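Local coordinates for putative iron-uptake ABC transport system,periplasmic iron-binding protein (Campylobacter jejuni, PDB 3E13), which binds ferric iron in the periplasm and probably hands it to an ABC transporter for uptake into the cell, at residues A139-P142 / Y143-T146; K161-A164 / K165-E169; E307-K310 / I311-V315. All blocks are in the same frame, centred on the assembly; numbering follows the deposited sequence.

Interaction 1. Residues A139-P142 / Y143-T146; sequences ATAP and YSKT. With FE (Fe (III) ion), chain B.
Lys145 and Ala141 meet through the backbone at the start of a helix: Lys145 N donates to Ala141 O over 3.0 Å, at an N-H...O angle of 168°. The next bond of the same i to i+4 kind joins Thr146 N to Pro142 O at 2.9 Å. Ala141, with an extended backbone (psi 138°), occupies the N-cap position, and its carbonyl also takes a weak, strongly bent bond from Ser144 N. Proline suits the first turn of a helix, where its ring nitrogen has no hydrogen to give and no carbonyl before it calls for one.

Close methylene-to-carbonyl contacts come from the lysine chain, which folds back over the loop. Its first torsion, with CG anti to the carbonyl carbon, puts CG 3.1 Å from Ala139 O; a bend at chi3 (-69°) then carries CE to 3.3 Å from Thr140 O. The apolar contact is that of Ser144 CB, which rests 3.9 Å from Ala139 CA, while the serine OG bonds to Ser138 O, tying the new helix to the strand-end loop before it.

Metal coordination is the business of Tyr143. Its OH reaches the iron(III) ion and binds it at 2.0 Å; His11, Tyr12, Tyr199 and Tyr200 complete the five protein ligands. A tyrosine-rich iron site of this sort marks the ferric-binding branch of the periplasmic binding proteins. Thus the turn that starts the helix also presents an iron ligand.

The turn follows strand 134-135 and opens helix 142-155. Pro142 and Thr146 touch helix 61-69, Tyr143 reaches Arg102 and Arg104 of strand 97-109, and Lys145 packs on helix 305-315.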
loop_
_atom_site.group_PDB
_atom_site.type_symbol
_atom_site.label_atom_id
_atom_site.label_comp_id
_atom_site.label_asym_id
_atom_site.label_seq_id
_atom_site.Cartn_x
_atom_site.Cartn_y
_atom_site.Cartn_z
ATOM N N ALA A 139 -0.553 -5.971 -12.902
ATOM C CA ALA A 139 -1.749 -5.132 -12.851
ATOM C C ALA A 139 -2.800 -5.608 -11.868
ATOM O O ALA A 139 -3.665 -4.828 -11.445
ATOM C CB ALA A 139 -2.371 -5.057 -14.260
ATOM N N THR A 140 -2.783 -6.892 -11.542
ATOM C CA THR A 140 -3.747 -7.408 -10.576
ATOM C C THR A 140 -3.358 -7.107 -9.108
ATOM O O THR A 140 -4.141 -7.350 -8.190
ATOM C CB THR A 140 -3.900 -8.929 -10.752
ATOM O OG1 THR A 140 -2.703 -9.589 -10.365
ATOM C CG2 THR A 140 -4.134 -9.283 -12.181
ATOM N N ALA A 141 -2.165 -6.558 -8.895
ATOM C CA ALA A 141 -1.750 -6.198 -7.538
ATOM C C ALA A 141 -2.483 -4.965 -7.058
ATOM O O ALA A 141 -2.635 -4.019 -7.855
ATOM C CB ALA A 141 -0.276 -5.904 -7.493
ATOM N N PRO A 142 -2.923 -4.958 -5.798
ATOM C CA PRO A 142 -3.594 -3.767 -5.238
ATOM C C PRO A 142 -2.842 -2.468 -5.507
ATOM O O PRO A 142 -3.494 -1.495 -5.877
ATOM C CB PRO A 142 -3.706 -4.078 -3.753
ATOM C CG PRO A 142 -3.810 -5.626 -3.714
ATOM C CD PRO A 142 -2.939 -6.093 -4.848
ATOM N N TYR A 143 -1.534 -2.442 -5.318
ATOM C CA TYR A 143 -0.792 -1.176 -5.545
ATOM C C TYR A 143 -0.935 -0.689 -6.980
ATOM O O TYR A 143 -1.106 0.493 -7.209
ATOM C CB TYR A 143 0.682 -1.256 -5.212
ATOM C CG TYR A 143 0.966 -1.898 -3.863
ATOM C CD1 TYR A 143 0.117 -1.735 -2.755
ATOM C CD2 TYR A 143 2.116 -2.623 -3.667
ATOM C CE1 TYR A 143 0.397 -2.360 -1.580
ATOM C CE2 TYR A 143 2.419 -3.210 -2.461
ATOM C CZ TYR A 143 1.567 -3.041 -1.399
ATOM O OH TYR A 143 1.769 -3.714 -0.215
ATOM N N SER A 144 -1.005 -1.617 -7.933
ATOM C CA SER A 144 -1.094 -1.246 -9.332
ATOM C C SER A 144 -2.482 -0.774 -9.666
ATOM O O SER A 144 -2.641 0.220 -10.389
ATOM C CB SER A 144 -0.776 -2.452 -10.259
ATOM O OG SER A 144 0.521 -2.951 -10.052
ATOM N N LYS A 145 -3.486 -1.485 -9.161
ATOM C CA LYS A 145 -4.896 -1.138 -9.379
ATOM C C LYS A 145 -5.190 0.246 -8.796
ATOM O O LYS A 145 -5.812 1.063 -9.445
ATOM C CB LYS A 145 -5.793 -2.161 -8.766
ATOM C CG LYS A 145 -5.727 -3.442 -9.522
ATOM C CD LYS A 145 -6.705 -4.450 -9.052
ATOM C CE LYS A 145 -6.393 -4.974 -7.706
ATOM N NZ LYS A 145 -7.306 -6.180 -7.332
ATOM N N THR A 146 -4.709 0.513 -7.595
ATOM C CA THR A 146 -4.982 1.775 -6.947
ATOM C C THR A 146 -4.221 2.928 -7.563
ATOM O O THR A 146 -4.769 4.004 -7.699
ATOM C CB THR A 146 -4.776 1.668 -5.445
ATOM O OG1 THR A 146 -5.777 0.754 -4.930
ATOM C CG2 THR A 146 -4.978 3.026 -4.752
HETATM FE FE FE B . 3.512 -3.976 0.717
#

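Interaction 2. Residues K161-A164 / K165-E169; sequences KAWA and KGVLE
Val167 CG2 stands over one face of the Trp163 indole, 3.5 Å from Trp163 CE2, and illustrates how an i to i+4 spacing can turn a branched side chain against an aromatic one. This is a CH-pi contact with the five-membered ring; the methyl carbon lies 21° off the ring normal. The torsions explain the meeting: tryptophan CG is anti to the backbone N (chi1 -177°) and chi2 near a right angle turns the indole face to the methyl, whereas valine CG2 is anti to its own carbonyl carbon. The same methyl, Val167 CG2, touches Trp163 O at 3.3 Å. In the backbone, Val167 N bonds to Trp163 O at 2.9 Å and 174°, an almost straight link. The indole NE1 is satisfied by Tyr122 O, which helps fix the rotation of the ring.

Lys165 has its partner one helical turn back, where its backbone N bonds to Lys161 O over 3.0 Å. The methylene CB of Lys165 sits beside that same carbonyl oxygen, 3.5 Å from Lys161 O, but the rest of the chain leads off into an exposed position. Contact between these two lysines is therefore made at the root of the side chain and through the backbone, while their ammonium ends take no part in it.

Ala164, buried like Trp163 and Val167, adds the neighbouring rung: its carbonyl O accepts Leu168 N at 3.0 Å. Its small side chain meets Val315 of helix 305-315.

All of this lies on helix 157-170. Trp163 is wedged among Leu147, Leu148 and Ile151 of helix 142-155, Tyr312 of helix 305-315, and the loop residues Leu125 and Ala126, so the indole joins two neighbouring helices to a loop.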
loop_
_atom_site.group_PDB
_atom_site.type_symbol
_atom_site.label_atom_id
_atom_site.label_comp_id
_atom_site.label_asym_id
_atom_site.label_seq_id
_atom_site.Cartn_x
_atom_site.Cartn_y
_atom_site.Cartn_z
ATOM N N LYS A 161 -6.117 4.932 -19.822
ATOM C CA LYS A 161 -5.970 3.806 -20.737
ATOM C C LYS A 161 -4.691 3.984 -21.513
ATOM O O LYS A 161 -3.954 3.037 -21.712
ATOM C CB LYS A 161 -7.157 3.699 -21.680
ATOM C CG LYS A 161 -7.090 2.482 -22.552
ATOM C CD LYS A 161 -8.346 2.358 -23.385
ATOM C CE LYS A 161 -8.180 1.245 -24.401
ATOM N NZ LYS A 161 -9.389 1.149 -25.283
ATOM N N ALA A 162 -4.414 5.201 -21.985
ATOM C CA ALA A 162 -3.179 5.444 -22.707
ATOM C C ALA A 162 -1.933 5.144 -21.839
ATOM O O ALA A 162 -0.940 4.593 -22.334
ATOM C CB ALA A 162 -3.157 6.828 -23.212
ATOM N N TRP A 163 -2.011 5.523 -20.566
ATOM C CA TRP A 163 -0.946 5.234 -19.609
ATOM C C TRP A 163 -0.727 3.750 -19.431
ATOM O O TRP A 163 0.410 3.285 -19.549
ATOM C CB TRP A 163 -1.255 5.873 -18.269
ATOM C CG TRP A 163 -0.173 5.678 -17.269
ATOM C CD1 TRP A 163 0.971 6.433 -17.116
ATOM C CD2 TRP A 163 -0.148 4.707 -16.248
ATOM N NE1 TRP A 163 1.710 5.964 -16.062
ATOM C CE2 TRP A 163 1.054 4.893 -15.506
ATOM C CE3 TRP A 163 -0.992 3.638 -15.892
ATOM C CZ2 TRP A 163 1.383 4.085 -14.416
ATOM C CZ3 TRP A 163 -0.645 2.841 -14.824
ATOM C CH2 TRP A 163 0.525 3.057 -14.106
ATOM N N ALA A 164 -1.800 3.018 -19.217
ATOM C CA ALA A 164 -1.727 1.572 -19.002
ATOM C C ALA A 164 -1.111 0.869 -20.219
ATOM O O ALA A 164 -0.242 0.023 -20.073
ATOM C CB ALA A 164 -3.087 1.012 -18.650
ATOM N N LYS A 165 -1.547 1.276 -21.411
ATOM C CA LYS A 165 -1.041 0.722 -22.652
ATOM C C LYS A 165 0.442 0.977 -22.844
ATOM O O LYS A 165 1.206 0.045 -23.186
ATOM C CB LYS A 165 -1.882 1.244 -23.834
ATOM C CG LYS A 165 -1.403 0.805 -25.220
ATOM C CD LYS A 165 -2.351 1.304 -26.328
ATOM C CE LYS A 165 -1.834 0.908 -27.740
ATOM N NZ LYS A 165 -2.201 1.893 -28.789
ATOM N N GLY A 166 0.874 2.208 -22.553
ATOM C CA GLY A 166 2.254 2.570 -22.718
ATOM C C GLY A 166 3.155 1.886 -21.706
ATOM O O GLY A 166 4.243 1.434 -22.024
ATOM N N VAL A 167 2.731 1.844 -20.444
ATOM C CA VAL A 167 3.449 1.108 -19.419
ATOM C C VAL A 167 3.634 -0.357 -19.820
ATOM O O VAL A 167 4.758 -0.887 -19.770
ATOM C CB VAL A 167 2.731 1.230 -18.075
ATOM C CG1 VAL A 167 3.284 0.232 -17.069
ATOM C CG2 VAL A 167 2.914 2.677 -17.539
ATOM N N LEU A 168 2.574 -0.990 -20.301
ATOM C CA LEU A 168 2.642 -2.381 -20.737
ATOM C C LEU A 168 3.694 -2.512 -21.828
ATOM O O LEU A 168 4.541 -3.418 -21.792
ATOM C CB LEU A 168 1.327 -2.866 -21.277
ATOM C CG LEU A 168 1.271 -4.345 -21.673
ATOM C CD1 LEU A 168 1.684 -5.235 -20.524
ATOM C CD2 LEU A 168 -0.158 -4.647 -22.139
ATOM N N GLU A 169 3.641 -1.629 -22.809
ATOM C CA GLU A 169 4.555 -1.698 -23.943
ATOM C C GLU A 169 6.001 -1.501 -23.516
ATOM O O GLU A 169 6.906 -2.075 -24.114
ATOM C CB GLU A 169 4.170 -0.668 -25.015
ATOM C CG GLU A 169 5.218 -0.606 -26.128
ATOM C CD GLU A 169 4.729 -0.014 -27.436
ATOM O OE1 GLU A 169 3.653 0.635 -27.468
ATOM O OE2 GLU A 169 5.474 -0.206 -28.433
#

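Interaction 3. Residues E307-K310 / I311-V315; sequences EAVK and IYDEV
Four successive i to i+4 bonds join residues 307-310 to 311-315: Ile311 N to Glu307 O (2.9 Å), Tyr312 N to Ala308 O, Asp313 N to Val309 O, and Glu314 N to Lys310 O. Straightness falls from 170° at Ala308 O to 148° at Lys310 O, the latter being the most bent of the four. Phi and psi hold to alpha-helical values through Glu314.

Ile311 is the apolar side chain most involved. With CG1 anti to its carbonyl carbon (chi1 -68°), the branch turns back along the helix, placing CG1 3.3 Å from Glu307 O and CD1 4.1 Å from Glu307 CG. The two chains meet at an oblique angle, methyl against methylene.

A helix like this one, near the end of the chain of a periplasmic binding protein, is a clear case of an amphipathic segment: Ala308, Ile311 and Tyr312 are buried, while Lys310, Asp313 and Glu314 are exposed. The buried side packs on two other helices, Ala308 on Leu148 of helix 142-155 and Ile311 on Ala160 of helix 157-170.

Tyr312 swings its ring off the helix, with CD1 3.7 Å from Ala308 O. Its hydroxyl bonds to Ser144 O, and its ring makes a T-shaped contact with Phe317.

Val309 and Asp313 run side by side in the same direction, Val309 CG1 lying 3.9 Å from Asp313 OD2. Glu314 folds back so that its CG comes within 2.9 Å of Lys310 O, a tight approach, and its OE2 ends 3.9 Å from Lys310 CB. The lysine extends away from that carboxylate, which instead has a long, weak ion pair with Lys161 through OE1.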
loop_
_atom_site.group_PDB
_atom_site.type_symbol
_atom_site.label_atom_id
_atom_site.label_comp_id
_atom_site.label_asym_id
_atom_site.label_seq_id
_atom_site.Cartn_x
_atom_site.Cartn_y
_atom_site.Cartn_z
ATOM N N GLU A 307 -13.239 0.530 -12.759
ATOM C CA GLU A 307 -12.816 0.947 -14.082
ATOM C C GLU A 307 -11.315 0.703 -14.296
ATOM O O GLU A 307 -10.883 0.316 -15.361
ATOM C CB GLU A 307 -13.168 2.425 -14.304
ATOM C CG GLU A 307 -12.852 2.859 -15.733
ATOM C CD GLU A 307 -13.381 4.236 -16.064
ATOM O OE1 GLU A 307 -13.411 5.113 -15.185
ATOM O OE2 GLU A 307 -13.807 4.459 -17.225
ATOM N N ALA A 308 -10.500 0.892 -13.249
ATOM C CA ALA A 308 -9.081 0.577 -13.342
ATOM C C ALA A 308 -8.860 -0.880 -13.714
ATOM O O ALA A 308 -8.033 -1.167 -14.563
ATOM C CB ALA A 308 -8.399 0.862 -11.999
ATOM N N VAL A 309 -9.568 -1.795 -13.072
ATOM C CA VAL A 309 -9.478 -3.211 -13.399
ATOM C C VAL A 309 -9.770 -3.445 -14.895
ATOM O O VAL A 309 -9.027 -4.113 -15.601
ATOM C CB VAL A 309 -10.416 -4.056 -12.487
ATOM C CG1 VAL A 309 -10.556 -5.506 -13.019
ATOM C CG2 VAL A 309 -9.922 -4.020 -11.070
ATOM N N LYS A 310 -10.854 -2.846 -15.363
ATOM C CA LYS A 310 -11.287 -3.019 -16.756
ATOM C C LYS A 310 -10.267 -2.452 -17.729
ATOM O O LYS A 310 -9.999 -3.040 -18.756
ATOM C CB LYS A 310 -12.657 -2.410 -16.954
ATOM C CG LYS A 310 -13.747 -3.306 -16.433
ATOM C CD LYS A 310 -15.024 -2.554 -16.313
ATOM C CE LYS A 310 -16.179 -3.491 -15.980
ATOM N NZ LYS A 310 -17.443 -2.775 -15.722
ATOM N N ILE A 311 -9.686 -1.303 -17.401
ATOM C CA ILE A 311 -8.669 -0.751 -18.257
ATOM C C ILE A 311 -7.438 -1.598 -18.348
ATOM O O ILE A 311 -6.936 -1.833 -19.459
ATOM C CB ILE A 311 -8.338 0.682 -17.822
ATOM C CG1 ILE A 311 -9.522 1.590 -18.097
ATOM C CG2 ILE A 311 -7.035 1.226 -18.504
ATOM C CD1 ILE A 311 -9.278 3.076 -17.663
ATOM N N TYR A 312 -6.920 -2.102 -17.224
ATOM C CA TYR A 312 -5.762 -2.934 -17.314
ATOM C C TYR A 312 -6.096 -4.197 -18.152
ATOM O O TYR A 312 -5.246 -4.635 -18.934
ATOM C CB TYR A 312 -5.328 -3.374 -15.924
ATOM C CG TYR A 312 -4.397 -2.432 -15.178
ATOM C CD1 TYR A 312 -4.595 -2.172 -13.818
ATOM C CD2 TYR A 312 -3.272 -1.902 -15.772
ATOM C CE1 TYR A 312 -3.697 -1.358 -13.098
ATOM C CE2 TYR A 312 -2.382 -1.070 -15.041
ATOM C CZ TYR A 312 -2.600 -0.821 -13.730
ATOM O OH TYR A 312 -1.689 -0.046 -13.026
ATOM N N ASP A 313 -7.276 -4.771 -17.943
ATOM C CA ASP A 313 -7.698 -6.008 -18.630
ATOM C C ASP A 313 -7.745 -5.712 -20.148
ATOM O O ASP A 313 -7.281 -6.519 -20.953
ATOM C CB ASP A 313 -9.093 -6.496 -18.155
ATOM C CG ASP A 313 -9.112 -7.209 -16.794
ATOM O OD1 ASP A 313 -8.067 -7.436 -16.119
ATOM O OD2 ASP A 313 -10.219 -7.586 -16.283
ATOM N N GLU A 314 -8.273 -4.541 -20.517
ATOM C CA GLU A 314 -8.491 -4.117 -21.913
ATOM C C GLU A 314 -7.220 -3.936 -22.699
ATOM O O GLU A 314 -7.183 -4.311 -23.872
ATOM C CB GLU A 314 -9.228 -2.771 -21.994
ATOM C CG GLU A 314 -10.680 -2.772 -21.593
ATOM C CD GLU A 314 -11.259 -1.367 -21.420
ATOM O OE1 GLU A 314 -10.741 -0.377 -22.013
ATOM O OE2 GLU A 314 -12.238 -1.238 -20.654
ATOM N N VAL A 315 -6.176 -3.383 -22.067
ATOM C CA VAL A 315 -4.926 -3.126 -22.765
ATOM C C VAL A 315 -3.985 -4.349 -22.822
ATOM O O VAL A 315 -2.979 -4.299 -23.503
ATOM C CB VAL A 315 -4.190 -1.854 -22.199
ATOM C CG1 VAL A 315 -5.145 -0.674 -22.152
ATOM C CG2 VAL A 315 -3.508 -2.137 -20.852
#

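Along the chain the three contacts come in series, at the start of helix 142-155, within helix 157-170 and within helix 305-315; the first two helices follow each other directly, whereas the third lies near the C-terminus. The centres of interactions 1 and 2 are 14 Å apart, and their nearest atoms, about 6 Å apart, do not touch. Interaction 3 bridges them, its centre 11 Å from that of interaction 1 and 10 Å from that of interaction 2. Tyr312 touches both; in addition, Lys145 CD packs 3.8 Å from Val309 CG2, and Lys161 CA 3.6 Å from Ile311 CG2. Thus the C-terminal helix backs the turn that presents an iron ligand.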